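Local coordinates for protein alkyl hydroperoxide reductase E (Mycobacterium tuberculosis, PDB 5C04) that probably reduces hydrogen peroxide and organic hydroperoxides to water and alcohols, drawing on mycoredoxin for thiol reducing power, at residues Pro58-Asp63 with Arg143-Ala148; Val22-Tyr27 with Val33-His38; Thr43-Gly48 with Gly137-Gln142; Val107-Ala112 with Met133-Glu138. The protein carries 1 engineered substitution. All blocks are in the same frame, centred on the assembly; numbering follows the deposited sequence. Where two conformers were deposited one is given.

Interaction 1: Pro58-Asp63 with Arg143-Ala148; sequences PEFEND and RLWTDA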
loop_
_atom_site.group_PDB
_atom_site.type_symbol
_atom_site.label_atom_id
_atom_site.label_comp_id
_atom_site.label_asym_id
_atom_site.label_seq_id
_atom_site.Cartn_x
_atom_site.Cartn_y
_atom_site.Cartn_z
ATOM N N PRO A 58 -5.845 -23.195 -13.356
ATOM C CA PRO A 58 -6.280 -24.547 -12.985
ATOM C C PRO A 58 -5.141 -25.491 -12.569
ATOM O O PRO A 58 -5.402 -26.513 -11.899
ATOM C CB PRO A 58 -6.955 -25.032 -14.258
ATOM C CG PRO A 58 -7.436 -23.789 -14.935
ATOM C CD PRO A 58 -6.309 -22.827 -14.703
ATOM N N GLU A 59 -3.904 -25.175 -12.936
ATOM C CA GLU A 59 -2.741 -25.943 -12.496
ATOM C C GLU A 59 -2.371 -25.677 -11.032
ATOM O O GLU A 59 -1.681 -26.468 -10.408
ATOM C CB GLU A 59 -1.542 -25.654 -13.391
ATOM C CG GLU A 59 -1.817 -25.928 -14.864
ATOM C CD GLU A 59 -0.611 -25.689 -15.748
ATOM O OE1 GLU A 59 0.528 -25.679 -15.221
ATOM O OE2 GLU A 59 -0.809 -25.518 -16.978
ATOM N N PHE A 60 -2.845 -24.562 -10.482
ATOM C CA PHE A 60 -2.502 -24.151 -9.130
ATOM C C PHE A 60 -3.655 -24.154 -8.139
ATOM O O PHE A 60 -3.423 -24.243 -6.935
ATOM C CB PHE A 60 -1.909 -22.739 -9.183
ATOM C CG PHE A 60 -0.698 -22.627 -10.065
ATOM C CD1 PHE A 60 0.479 -23.251 -9.708
ATOM C CD2 PHE A 60 -0.734 -21.904 -11.234
ATOM C CE1 PHE A 60 1.604 -23.165 -10.508
ATOM C CE2 PHE A 60 0.400 -21.790 -12.042
ATOM C CZ PHE A 60 1.570 -22.431 -11.676
ATOM N N GLU A 61 -4.874 -23.995 -8.643
ATOM C CA GLU A 61 -6.064 -23.928 -7.819
ATOM C C GLU A 61 -7.010 -24.974 -8.373
ATOM O O GLU A 61 -7.602 -24.782 -9.436
ATOM C CB GLU A 61 -6.682 -22.522 -7.896
ATOM C CG GLU A 61 -7.781 -22.214 -6.901
ATOM C CD GLU A 61 -8.372 -20.837 -7.146
ATOM O OE1 GLU A 61 -9.120 -20.707 -8.146
ATOM O OE2 GLU A 61 -8.074 -19.898 -6.363
ATOM N N ASN A 62 -7.141 -26.075 -7.635
ATOM C CA ASN A 62 -7.866 -27.274 -8.084
ATOM C C ASN A 62 -8.218 -28.129 -6.862
ATOM O O ASN A 62 -8.129 -27.647 -5.740
ATOM C CB ASN A 62 -7.024 -28.028 -9.125
ATOM C CG ASN A 62 -5.643 -28.417 -8.618
ATOM O OD1 ASN A 62 -5.483 -28.974 -7.518
ATOM N ND2 ASN A 62 -4.627 -28.125 -9.428
ATOM N N ASP A 63 -8.625 -29.379 -7.074
ATOM C CA ASP A 63 -8.990 -30.262 -5.957
ATOM C C ASP A 63 -7.838 -30.562 -4.996
ATOM O O ASP A 63 -8.080 -30.816 -3.813
ATOM C CB ASP A 63 -9.562 -31.588 -6.484
ATOM C CG ASP A 63 -10.910 -31.421 -7.177
ATOM O OD1 ASP A 63 -11.590 -30.400 -6.942
ATOM O OD2 ASP A 63 -11.300 -32.338 -7.942
ATOM N N ARG A 143 7.643 -23.297 -13.629
ATOM C CA ARG A 143 7.751 -24.755 -13.775
ATOM C C ARG A 143 8.106 -25.469 -12.464
ATOM O O ARG A 143 7.679 -26.582 -12.197
ATOM C CB ARG A 143 8.812 -25.126 -14.820
ATOM C CG ARG A 143 8.657 -24.515 -16.196
ATOM C CD ARG A 143 9.800 -25.022 -17.080
ATOM N NE ARG A 143 11.102 -24.723 -16.468
ATOM C CZ ARG A 143 12.230 -25.413 -16.638
ATOM N NH1 ARG A 143 12.281 -26.477 -17.444
ATOM N NH2 ARG A 143 13.331 -25.020 -15.998
ATOM N N LEU A 144 8.897 -24.803 -11.630
ATOM C CA LEU A 144 9.298 -25.356 -10.358
ATOM C C LEU A 144 8.084 -25.479 -9.426
ATOM O O LEU A 144 7.965 -26.392 -8.608
ATOM C CB LEU A 144 10.405 -24.504 -9.740
ATOM C CG LEU A 144 11.625 -24.163 -10.629
ATOM C CD1 LEU A 144 12.573 -23.222 -9.889
ATOM C CD2 LEU A 144 12.367 -25.390 -11.105
ATOM N N TRP A 145 7.168 -24.516 -9.540
ATOM C CA TRP A 145 5.990 -24.515 -8.711
ATOM C C TRP A 145 5.045 -25.645 -9.047
ATOM O O TRP A 145 4.603 -26.354 -8.180
ATOM C CB TRP A 145 5.207 -23.196 -8.899
ATOM C CG TRP A 145 5.986 -21.911 -8.711
ATOM C CD1 TRP A 145 7.297 -21.745 -8.298
ATOM C CD2 TRP A 145 5.460 -20.586 -8.884
ATOM N NE1 TRP A 145 7.613 -20.403 -8.265
ATOM C CE2 TRP A 145 6.494 -19.675 -8.589
ATOM C CE3 TRP A 145 4.207 -20.096 -9.270
ATOM C CZ2 TRP A 145 6.304 -18.288 -8.644
ATOM C CZ3 TRP A 145 4.026 -18.736 -9.320
ATOM C CH2 TRP A 145 5.071 -17.856 -9.040
ATOM N N THR A 146 4.732 -25.784 -10.330
ATOM C CA THR A 146 3.883 -26.888 -10.752
ATOM C C THR A 146 4.539 -28.238 -10.428
ATOM O O THR A 146 3.862 -29.151 -9.992
ATOM C CB THR A 146 3.543 -26.830 -12.249
ATOM O OG1 THR A 146 4.734 -26.759 -13.022
ATOM C CG2 THR A 146 2.706 -25.623 -12.579
ATOM N N ASP A 147 5.851 -28.353 -10.620
ATOM C CA ASP A 147 6.542 -29.601 -10.282
ATOM C C ASP A 147 6.425 -29.944 -8.803
ATOM O O ASP A 147 6.208 -31.086 -8.429
ATOM C CB ASP A 147 8.016 -29.507 -10.659
ATOM C CG ASP A 147 8.789 -30.732 -10.248
ATOM O OD1 ASP A 147 8.567 -31.778 -10.890
ATOM O OD2 ASP A 147 9.544 -30.670 -9.250
ATOM N N ALA A 148 6.581 -28.932 -7.948
ATOM C CA ALA A 148 6.513 -29.120 -6.517
ATOM C C ALA A 148 5.129 -29.601 -6.072
ATOM O O ALA A 148 5.000 -30.490 -5.237
ATOM C CB ALA A 148 6.872 -27.805 -5.811
#
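Phe60 and Thr146 meet where, in this thioredoxin fold, the loop after helix 44-55 comes up against the C-terminal helix 143-150. The tight part is small. The CG2 methyl of Thr146 lies 3.4 Å from Phe60 CE1 and 3.5 Å from Phe60 CZ, so it rests against the far end of the ring and approaches it obliquely. A step back along the helix, Trp145 CB is 3.9 Å from Phe60 CE1. The phenylalanine thus meets the tryptophan at its CB, at the border of the indole and near the indole plane. Both aromatic residues are buried: each packs on Leu34 of strand 32-37, while the indole NE1 is held by Glu132.

The solvent side is looser. Glu59 has its CG anti to the carbonyl carbon (chi1 -56°) and an extended chain beyond, which carries the carboxylate out to the helix at Thr146. There OE1 comes to 3.4 Å from Thr146 CG2, a polar atom beside a methyl, in an exposed setting. Thr146 thus has one branch for the loop and another for its own helix. With chi1 at 55°, its hydroxyl folds back on the preceding turn, and OG1 donates to Arg143 O at 3.1 Å. It comes from above the carbonyl plane, on the same face as the helical donor Asp147 N.

Interaction 2: Val22-Tyr27 with Val33-His38; sequences VTLRGY and VLLVFH. Engineered in segment 33-38: His38 (natural residue Phe).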
loop_
_atom_site.group_PDB
_atom_site.type_symbol
_atom_site.label_atom_id
_atom_site.label_comp_id
_atom_site.label_asym_id
_atom_site.label_seq_id
_atom_site.Cartn_x
_atom_site.Cartn_y
_atom_site.Cartn_z
ATOM N N VAL A 22 -8.412 -15.151 5.425
ATOM C CA VAL A 22 -7.830 -16.397 4.937
ATOM C C VAL A 22 -6.763 -16.827 5.923
ATOM O O VAL A 22 -5.894 -16.048 6.278
ATOM C CB VAL A 22 -7.195 -16.170 3.566
ATOM C CG1 VAL A 22 -6.438 -17.415 3.113
ATOM C CG2 VAL A 22 -8.247 -15.771 2.545
ATOM N N THR A 23 -6.851 -18.077 6.404
ATOM C CA THR A 23 -5.846 -18.611 7.328
ATOM C C THR A 23 -5.137 -19.763 6.628
ATOM O O THR A 23 -5.752 -20.480 5.852
ATOM C CB THR A 23 -6.479 -19.069 8.666
ATOM O OG1 THR A 23 -6.934 -17.926 9.394
ATOM C CG2 THR A 23 -5.489 -19.852 9.552
ATOM N N LEU A 24 -3.840 -19.918 6.880
ATOM C CA LEU A 24 -3.081 -21.027 6.268
ATOM C C LEU A 24 -3.588 -22.385 6.793
ATOM O O LEU A 24 -3.785 -23.335 6.021
ATOM C CB LEU A 24 -1.590 -20.893 6.573
ATOM C CG LEU A 24 -0.663 -21.961 5.964
ATOM C CD1 LEU A 24 -0.725 -21.920 4.452
ATOM C CD2 LEU A 24 0.777 -21.821 6.438
ATOM N N ARG A 25 -3.792 -22.448 8.104
ATOM C CA ARG A 25 -4.213 -23.703 8.778
ATOM C C ARG A 25 -5.525 -24.274 8.244
ATOM O O ARG A 25 -5.719 -25.508 8.267
ATOM C CB ARG A 25 -4.323 -23.456 10.278
ATOM C CG ARG A 25 -4.485 -24.709 11.122
ATOM C CD ARG A 25 -4.196 -24.377 12.567
ATOM N NE ARG A 25 -2.756 -24.251 12.808
ATOM C CZ ARG A 25 -1.988 -25.188 13.374
ATOM N NH1 ARG A 25 -2.502 -26.340 13.769
ATOM N NH2 ARG A 25 -0.693 -24.962 13.550
ATOM N N GLY A 26 -6.418 -23.406 7.775
ATOM C CA GLY A 26 -7.667 -23.821 7.122
ATOM C C GLY A 26 -7.508 -24.889 6.046
ATOM O O GLY A 26 -8.411 -25.697 5.831
ATOM N N TYR A 27 -6.357 -24.910 5.381
ATOM C CA TYR A 27 -6.115 -25.843 4.274
ATOM C C TYR A 27 -5.566 -27.214 4.713
ATOM O O TYR A 27 -5.486 -28.153 3.896
ATOM C CB TYR A 27 -5.160 -25.220 3.255
ATOM C CG TYR A 27 -5.721 -24.014 2.532
ATOM C CD1 TYR A 27 -6.557 -24.165 1.427
ATOM C CD2 TYR A 27 -5.431 -22.715 2.965
ATOM C CE1 TYR A 27 -7.059 -23.052 0.752
ATOM C CE2 TYR A 27 -5.940 -21.611 2.305
ATOM C CZ TYR A 27 -6.754 -21.782 1.210
ATOM O OH TYR A 27 -7.252 -20.684 0.545
ATOM N N VAL A 33 -0.631 -25.949 -0.470
ATOM C CA VAL A 33 -0.766 -24.500 -0.649
ATOM C C VAL A 33 0.497 -23.914 -1.242
ATOM O O VAL A 33 1.586 -24.040 -0.670
ATOM C CB VAL A 33 -1.101 -23.788 0.671
ATOM C CG1 VAL A 33 -1.359 -22.298 0.421
ATOM C CG2 VAL A 33 -2.310 -24.395 1.372
ATOM N N LEU A 34 0.316 -23.202 -2.356
ATOM C CA LEU A 34 1.367 -22.424 -2.993
ATOM C C LEU A 34 1.244 -20.998 -2.456
ATOM O O LEU A 34 0.197 -20.355 -2.640
ATOM C CB LEU A 34 1.186 -22.393 -4.507
ATOM C CG LEU A 34 2.223 -21.608 -5.303
ATOM C CD1 LEU A 34 3.603 -22.235 -5.264
ATOM C CD2 LEU A 34 1.752 -21.422 -6.735
ATOM N N LEU A 35 2.302 -20.555 -1.801
ATOM C CA LEU A 35 2.401 -19.157 -1.297
ATOM C C LEU A 35 3.308 -18.370 -2.213
ATOM O O LEU A 35 4.510 -18.679 -2.322
ATOM C CB LEU A 35 3.001 -19.128 0.106
ATOM C CG LEU A 35 2.254 -19.934 1.172
ATOM C CD1 LEU A 35 2.961 -19.823 2.504
ATOM C CD2 LEU A 35 0.805 -19.499 1.288
ATOM N N VAL A 36 2.733 -17.365 -2.894
ATOM C CA VAL A 36 3.485 -16.517 -3.824
ATOM C C VAL A 36 3.618 -15.108 -3.207
ATOM O O VAL A 36 2.746 -14.236 -3.367
ATOM C CB VAL A 36 2.833 -16.458 -5.225
ATOM C CG1 VAL A 36 3.698 -15.629 -6.176
ATOM C CG2 VAL A 36 2.597 -17.893 -5.775
ATOM N N PHE A 37 4.710 -14.911 -2.494
ATOM C CA PHE A 37 5.053 -13.550 -1.995
ATOM C C PHE A 37 5.528 -12.722 -3.167
ATOM O O PHE A 37 6.253 -13.217 -4.031
ATOM C CB PHE A 37 6.142 -13.617 -0.926
ATOM C CG PHE A 37 5.680 -14.212 0.378
ATOM C CD1 PHE A 37 5.733 -15.587 0.605
ATOM C CD2 PHE A 37 5.225 -13.398 1.403
ATOM C CE1 PHE A 37 5.331 -16.133 1.821
ATOM C CE2 PHE A 37 4.830 -13.936 2.625
ATOM C CZ PHE A 37 4.871 -15.296 2.821
ATOM N N HIS A 38 5.163 -11.437 -3.197
ATOM C CA HIS A 38 5.660 -10.577 -4.264
ATOM C C HIS A 38 5.704 -9.126 -3.805
ATOM O O HIS A 38 4.971 -8.754 -2.882
ATOM C CB HIS A 38 4.862 -10.742 -5.550
ATOM C CG HIS A 38 3.481 -10.232 -5.451
ATOM N ND1 HIS A 38 3.149 -8.963 -5.883
ATOM C CD2 HIS A 38 2.363 -10.749 -4.887
ATOM C CE1 HIS A 38 1.876 -8.747 -5.632
ATOM N NE2 HIS A 38 1.374 -9.803 -5.038
#
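Val33 presents a forked bump to the turn 24-27, and its two methyls enter different hollows. CG2 goes to the root of the Tyr27 side chain, 3.5 Å from Tyr27 CB, 3.6 Å from Tyr27 CG and 3.9 Å from Tyr27 CD2. It is lodged where the ring leaves the backbone, and the two side chains cross at about a right angle. The other methyl, CG1, is anti to the backbone N (chi1 -175°) and meets Leu24, whose CD1 lies 4.1 Å away.

Leu24 CD1 in turn dips into the saddle between Val33 and Leu35, two residues apart on the strand, and reaches Leu35 CD2 at 4.3 Å. The turn keeps the two knobs side by side: in the 3-10 segment 25-27, Tyr27 N bonds to Leu24 O at 3.1 Å, and this same oxygen lies at the edge of the tyrosine ring, in its plane.

The contact is buried and wholly apolar. Tyr105 touches Leu24 and Leu35, Tyr27 and Val33 both reach Leu68 of strand 65-71, and Leu35 packs on Val122 of strand 114-122, so the turn following strand 21-23 closes over strand 32-37, a central strand of the thioredoxin-fold sheet.

Interaction 3: Thr43-Gly48 with Gly137-Gln142; sequences TGICQG and GEVRDQ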
loop_
_atom_site.group_PDB
_atom_site.type_symbol
_atom_site.label_atom_id
_atom_site.label_comp_id
_atom_site.label_asym_id
_atom_site.label_seq_id
_atom_site.Cartn_x
_atom_site.Cartn_y
_atom_site.Cartn_z
ATOM N N THR A 43 3.043 -3.133 -10.479
ATOM C CA THR A 43 4.397 -3.056 -10.997
ATOM C C THR A 43 4.635 -4.137 -12.054
ATOM O O THR A 43 3.960 -5.167 -12.094
ATOM C CB THR A 43 5.473 -3.109 -9.884
ATOM O OG1 THR A 43 5.429 -4.368 -9.230
ATOM C CG2 THR A 43 5.311 -1.985 -8.904
ATOM N N GLY A 44 5.619 -3.914 -12.915
ATOM C CA GLY A 44 5.751 -4.707 -14.150
ATOM C C GLY A 44 6.028 -6.162 -13.958
ATOM O O GLY A 44 5.366 -7.014 -14.557
ATOM N N ILE A 45 7.050 -6.483 -13.187
ATOM C CA ILE A 45 7.415 -7.876 -12.996
ATOM C C ILE A 45 6.317 -8.626 -12.213
ATOM O O ILE A 45 5.921 -9.729 -12.597
ATOM C CB ILE A 45 8.800 -8.071 -12.362
ATOM C CG1 ILE A 45 9.874 -7.496 -13.302
ATOM C CG2 ILE A 45 9.049 -9.538 -12.065
ATOM C CD1 ILE A 45 11.242 -7.498 -12.659
ATOM N N CYS A 46 5.797 -8.032 -11.147
ATOM C CA CYS A 46 4.695 -8.655 -10.393
ATOM C C CYS A 46 3.500 -8.911 -11.305
ATOM O O CYS A 46 2.877 -9.954 -11.204
ATOM C CB CYS A 46 4.277 -7.778 -9.214
ATOM S SG CYS A 46 5.543 -7.668 -7.912
ATOM N N GLN A 47 3.166 -7.960 -12.172
ATOM C CA GLN A 47 2.074 -8.137 -13.133
ATOM C C GLN A 47 2.344 -9.345 -14.025
ATOM O O GLN A 47 1.455 -10.186 -14.230
ATOM C CB GLN A 47 1.883 -6.877 -13.998
ATOM C CG GLN A 47 0.624 -6.983 -14.874
ATOM C CD GLN A 47 -0.609 -6.617 -14.107
ATOM O OE1 GLN A 47 -0.695 -5.519 -13.546
ATOM N NE2 GLN A 47 -1.565 -7.543 -14.012
ATOM N N GLY A 48 3.545 -9.469 -14.526
ATOM C CA GLY A 48 3.877 -10.587 -15.391
ATOM C C GLY A 48 3.729 -11.901 -14.666
ATOM O O GLY A 48 3.237 -12.887 -15.238
ATOM N N GLY A 137 14.128 -7.659 -8.660
ATOM C CA GLY A 137 14.456 -7.502 -10.073
ATOM C C GLY A 137 14.526 -8.767 -10.888
ATOM O O GLY A 137 14.776 -8.684 -12.092
ATOM N N GLU A 138 14.300 -9.925 -10.261
ATOM C CA GLU A 138 14.349 -11.217 -10.894
ATOM C C GLU A 138 12.932 -11.717 -11.183
ATOM O O GLU A 138 11.957 -11.157 -10.666
ATOM C CB GLU A 138 15.063 -12.219 -9.993
ATOM C CG GLU A 138 16.554 -11.941 -9.827
ATOM C CD GLU A 138 17.221 -13.012 -8.995
ATOM O OE1 GLU A 138 17.088 -12.961 -7.750
ATOM O OE2 GLU A 138 17.880 -13.902 -9.595
ATOM N N VAL A 139 12.834 -12.737 -12.022
ATOM C CA VAL A 139 11.583 -13.397 -12.402
ATOM C C VAL A 139 11.684 -14.871 -12.090
ATOM O O VAL A 139 12.656 -15.518 -12.491
ATOM C CB VAL A 139 11.284 -13.256 -13.918
ATOM C CG1 VAL A 139 9.931 -13.875 -14.272
ATOM C CG2 VAL A 139 11.336 -11.805 -14.293
ATOM N N ARG A 140 10.671 -15.439 -11.428
ATOM C CA ARG A 140 10.695 -16.844 -11.049
ATOM C C ARG A 140 10.312 -17.750 -12.215
ATOM O O ARG A 140 9.633 -17.317 -13.155
ATOM C CB ARG A 140 9.785 -17.078 -9.846
ATOM C CG ARG A 140 10.312 -16.416 -8.597
ATOM C CD ARG A 140 9.281 -16.438 -7.488
ATOM N NE ARG A 140 8.339 -15.351 -7.652
ATOM C CZ ARG A 140 7.570 -14.894 -6.665
ATOM N NH1 ARG A 140 7.536 -15.525 -5.493
ATOM N NH2 ARG A 140 6.824 -13.828 -6.877
ATOM N N ASP A 141 10.767 -19.003 -12.136
ATOM C CA ASP A 141 10.436 -20.050 -13.086
ATOM C C ASP A 141 9.291 -20.884 -12.509
ATOM O O ASP A 141 9.482 -21.693 -11.604
ATOM C CB ASP A 141 11.685 -20.912 -13.307
ATOM C CG ASP A 141 11.478 -22.010 -14.319
ATOM O OD1 ASP A 141 10.349 -22.192 -14.809
ATOM O OD2 ASP A 141 12.487 -22.693 -14.609
ATOM N N GLN A 142 8.084 -20.634 -13.014
ATOM C CA GLN A 142 6.891 -21.263 -12.481
ATOM C C GLN A 142 6.786 -22.788 -12.752
ATOM O O GLN A 142 6.025 -23.478 -12.109
ATOM C CB GLN A 142 5.635 -20.501 -12.915
ATOM C CG GLN A 142 5.674 -19.037 -12.479
ATOM C CD GLN A 142 4.362 -18.282 -12.648
ATOM O OE1 GLN A 142 3.323 -18.871 -12.914
ATOM N NE2 GLN A 142 4.415 -16.966 -12.498
#
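The flat groups met by Ile45 are peptide planes. Its CD1 stands over one face of the peptide joining Gly137 to Glu138, 3.8 Å from Gly137 O and 3.9 Å from Gly137 C, above the C=O bond and nearer to over the oxygen than the carbon. The next carbonyl is met differently. Ile45 CG2 approaches the oxygen end of Glu138, 3.6 Å from Glu138 O, and does so tilted from the plane of that group. The same methyl also touches Val139 CG2 at 3.9 Å, the one place where two apolar side chains come together here.

Both branches of the isoleucine are therefore used. CG2 is anti to the backbone N, while CG1, anti to the carbonyl carbon (chi1 -63°), leads to CD1 through an extended chain; together the methyls straddle successive carbonyls of the passing loop. The contact lies at the surface and holds by van der Waals touch, so one apolar residue of the helix's first turn leans on a largely polar backbone. Its neighbour Cys46, the active-site cysteine by similarity, turns away from the loop; its side chain touches His38, Pro39 and Arg117.

Polar bonds reinforce the join at its sides. Arg140 NH2 forms a salt bridge with Glu49 and reaches Phe37 O, its NH1 takes Thr119 OG1 of strand 114-122, and Gln142 NE2 donates to Glu49 O. The loop between strand 128-134 and helix 143-150 is thus drawn along the N-terminal half of helix 44-55, with Ile45 also touching Arg117 of strand 114-122.

Interaction 4: Val107-Ala112 with Met133-Glu138; sequences VFNEQA and MKQPGE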
loop_
_atom_site.group_PDB
_atom_site.type_symbol
_atom_site.label_atom_id
_atom_site.label_comp_id
_atom_site.label_asym_id
_atom_site.label_seq_id
_atom_site.Cartn_x
_atom_site.Cartn_y
_atom_site.Cartn_z
ATOM N N VAL A 107 11.399 -13.705 4.064
ATOM C CA VAL A 107 11.491 -13.189 2.699
ATOM C C VAL A 107 11.140 -11.708 2.586
ATOM O O VAL A 107 10.794 -11.249 1.499
ATOM C CB VAL A 107 10.622 -14.018 1.723
ATOM C CG1 VAL A 107 11.116 -15.455 1.669
ATOM C CG2 VAL A 107 9.158 -13.970 2.116
ATOM N N PHE A 108 11.251 -10.979 3.684
ATOM C CA PHE A 108 10.973 -9.537 3.658
ATOM C C PHE A 108 12.253 -8.796 3.294
ATOM O O PHE A 108 13.358 -9.144 3.790
ATOM C CB PHE A 108 10.423 -9.091 5.005
ATOM C CG PHE A 108 9.940 -7.658 5.044
ATOM C CD1 PHE A 108 8.860 -7.239 4.275
ATOM C CD2 PHE A 108 10.544 -6.743 5.898
ATOM C CE1 PHE A 108 8.400 -5.922 4.376
ATOM C CE2 PHE A 108 10.091 -5.427 5.983
ATOM C CZ PHE A 108 9.038 -5.027 5.198
ATOM N N ASN A 109 12.105 -7.756 2.460
ATOM C CA ASN A 109 13.174 -6.850 2.104
ATOM C C ASN A 109 13.104 -5.639 3.029
ATOM O O ASN A 109 12.340 -4.688 2.795
ATOM C CB ASN A 109 13.046 -6.442 0.637
ATOM C CG ASN A 109 14.263 -5.724 0.101
ATOM O OD1 ASN A 109 14.738 -4.756 0.690
ATOM N ND2 ASN A 109 14.768 -6.190 -1.036
ATOM N N GLU A 110 13.894 -5.677 4.106
ATOM C CA GLU A 110 13.881 -4.628 5.130
ATOM C C GLU A 110 14.240 -3.238 4.623
ATOM O O GLU A 110 13.736 -2.252 5.147
ATOM C CB GLU A 110 14.847 -4.993 6.281
ATOM C CG GLU A 110 14.374 -6.148 7.144
ATOM C CD GLU A 110 13.237 -5.769 8.087
ATOM O OE1 GLU A 110 12.938 -4.557 8.238
ATOM O OE2 GLU A 110 12.647 -6.704 8.688
ATOM N N GLN A 111 15.095 -3.148 3.619
ATOM C CA GLN A 111 15.529 -1.879 3.066
ATOM C C GLN A 111 14.389 -1.195 2.293
ATOM O O GLN A 111 14.138 -0.005 2.434
ATOM C CB GLN A 111 16.748 -2.126 2.160
ATOM C CG GLN A 111 17.934 -2.793 2.882
ATOM C CD GLN A 111 18.096 -4.300 2.646
ATOM O OE1 GLN A 111 17.136 -5.042 2.420
ATOM N NE2 GLN A 111 19.340 -4.758 2.714
ATOM N N ALA A 112 13.713 -1.981 1.469
ATOM C CA ALA A 112 12.695 -1.455 0.580
ATOM C C ALA A 112 11.267 -1.496 1.141
ATOM O O ALA A 112 10.396 -0.792 0.634
ATOM C CB ALA A 112 12.765 -2.167 -0.747
ATOM N N MET A 133 13.645 -17.965 -2.876
ATOM C CA MET A 133 13.519 -16.506 -2.781
ATOM C C MET A 133 14.391 -15.815 -3.792
ATOM O O MET A 133 15.621 -15.911 -3.733
ATOM C CB MET A 133 13.872 -15.990 -1.387
ATOM C CG MET A 133 13.421 -14.551 -1.150
ATOM S SD MET A 133 14.171 -13.750 0.285
ATOM C CE MET A 133 15.854 -13.486 -0.259
ATOM N N LYS A 134 13.752 -15.129 -4.735
ATOM C CA LYS A 134 14.435 -14.299 -5.707
ATOM C C LYS A 134 14.316 -12.818 -5.340
ATOM O O LYS A 134 13.439 -12.421 -4.563
ATOM C CB LYS A 134 13.894 -14.579 -7.115
ATOM C CG LYS A 134 13.983 -16.051 -7.521
ATOM C CD LYS A 134 15.408 -16.560 -7.464
ATOM C CE LYS A 134 15.558 -17.882 -8.203
ATOM N NZ LYS A 134 14.680 -18.915 -7.591
ATOM N N GLN A 135 15.189 -12.002 -5.910
ATOM C CA GLN A 135 15.162 -10.572 -5.671
ATOM C C GLN A 135 14.051 -9.872 -6.462
ATOM O O GLN A 135 13.482 -10.436 -7.412
ATOM C CB GLN A 135 16.525 -9.956 -6.000
ATOM C CG GLN A 135 17.655 -10.468 -5.111
ATOM C CD GLN A 135 17.456 -10.116 -3.648
ATOM O OE1 GLN A 135 17.290 -8.954 -3.299
ATOM N NE2 GLN A 135 17.443 -11.129 -2.787
ATOM N N PRO A 136 13.708 -8.643 -6.065
ATOM C CA PRO A 136 12.625 -7.945 -6.770
ATOM C C PRO A 136 12.871 -7.766 -8.264
ATOM O O PRO A 136 11.930 -7.735 -9.054
ATOM C CB PRO A 136 12.532 -6.600 -6.034
ATOM C CG PRO A 136 12.986 -6.926 -4.648
ATOM C CD PRO A 136 14.096 -7.928 -4.840
ATOM N N GLY A 137 14.128 -7.659 -8.660
ATOM C CA GLY A 137 14.456 -7.502 -10.073
ATOM C C GLY A 137 14.526 -8.767 -10.888
ATOM O O GLY A 137 14.776 -8.684 -12.092
ATOM N N GLU A 138 14.300 -9.925 -10.261
ATOM C CA GLU A 138 14.349 -11.217 -10.894
ATOM C C GLU A 138 12.932 -11.717 -11.183
ATOM O O GLU A 138 11.957 -11.157 -10.666
ATOM C CB GLU A 138 15.063 -12.219 -9.993
ATOM C CG GLU A 138 16.554 -11.941 -9.827
ATOM C CD GLU A 138 17.221 -13.012 -8.995
ATOM O OE1 GLU A 138 17.088 -12.961 -7.750
ATOM O OE2 GLU A 138 17.880 -13.902 -9.595
#
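At an outer end of the sheet, near the dimer interface, the chain around strand 108-109 meets the end of strand 128-134, both of which pair with strand 114-122. Val107 and Met133 make the apolar half. The two side chains run antiparallel, side by side, and Val107 CG1 touches Met133 CG at 3.8 Å. With CG anti to the backbone N (chi1 -165°) and a bend at chi3, Met133 lays its sulfur against the valine backbone, SD to Val107 CA 3.7 Å.

Further along, the contact thins. Asn109 ND2 is 4.1 Å from Pro136 CG; the two side chains cross obliquely, and the amide nitrogen hydrogen-bonds to Asn116 OD1. Each segment is braced from within. Asn109 OD1 accepts from Ala112 N at 3.1 Å, above its carbonyl plane, and Gln135 N gives Glu138 OE1 a nearly straight bond of 2.8 Å (175°).

Pro136 lies about 7 Å, side chain to side chain, from Cys46, the active-site residue by similarity. Phe108, turned away, meets Trp96 of the second subunit edge-to-face. The geometry is that of an Asx motif in one segment facing a type I turn, Gln135 to Glu138, in the other.

Interaction 2 is the core contact, entirely apolar and buried between the turn after strand 21-23 and strand 32-37. Interaction 1 is half buried, its aromatic part leaning on strand 32-37 through Leu34 while its carboxylate side faces solvent. Interactions 3 and 4 are surface contacts that share Gly137 and Glu138: the first sets methyls against backbone carbonyls, the second mixes a thioether with a valine and polar turns. Arg140 CD packs on Trp145, tying interaction 3 to interaction 1, and Phe37 packs on Val107, tying interaction 2 to interaction 4. The engineered His38 of segment 33-38 packs against Cys46 of interaction 3, with His38 ND1 3.4 Å from Cys46 SG.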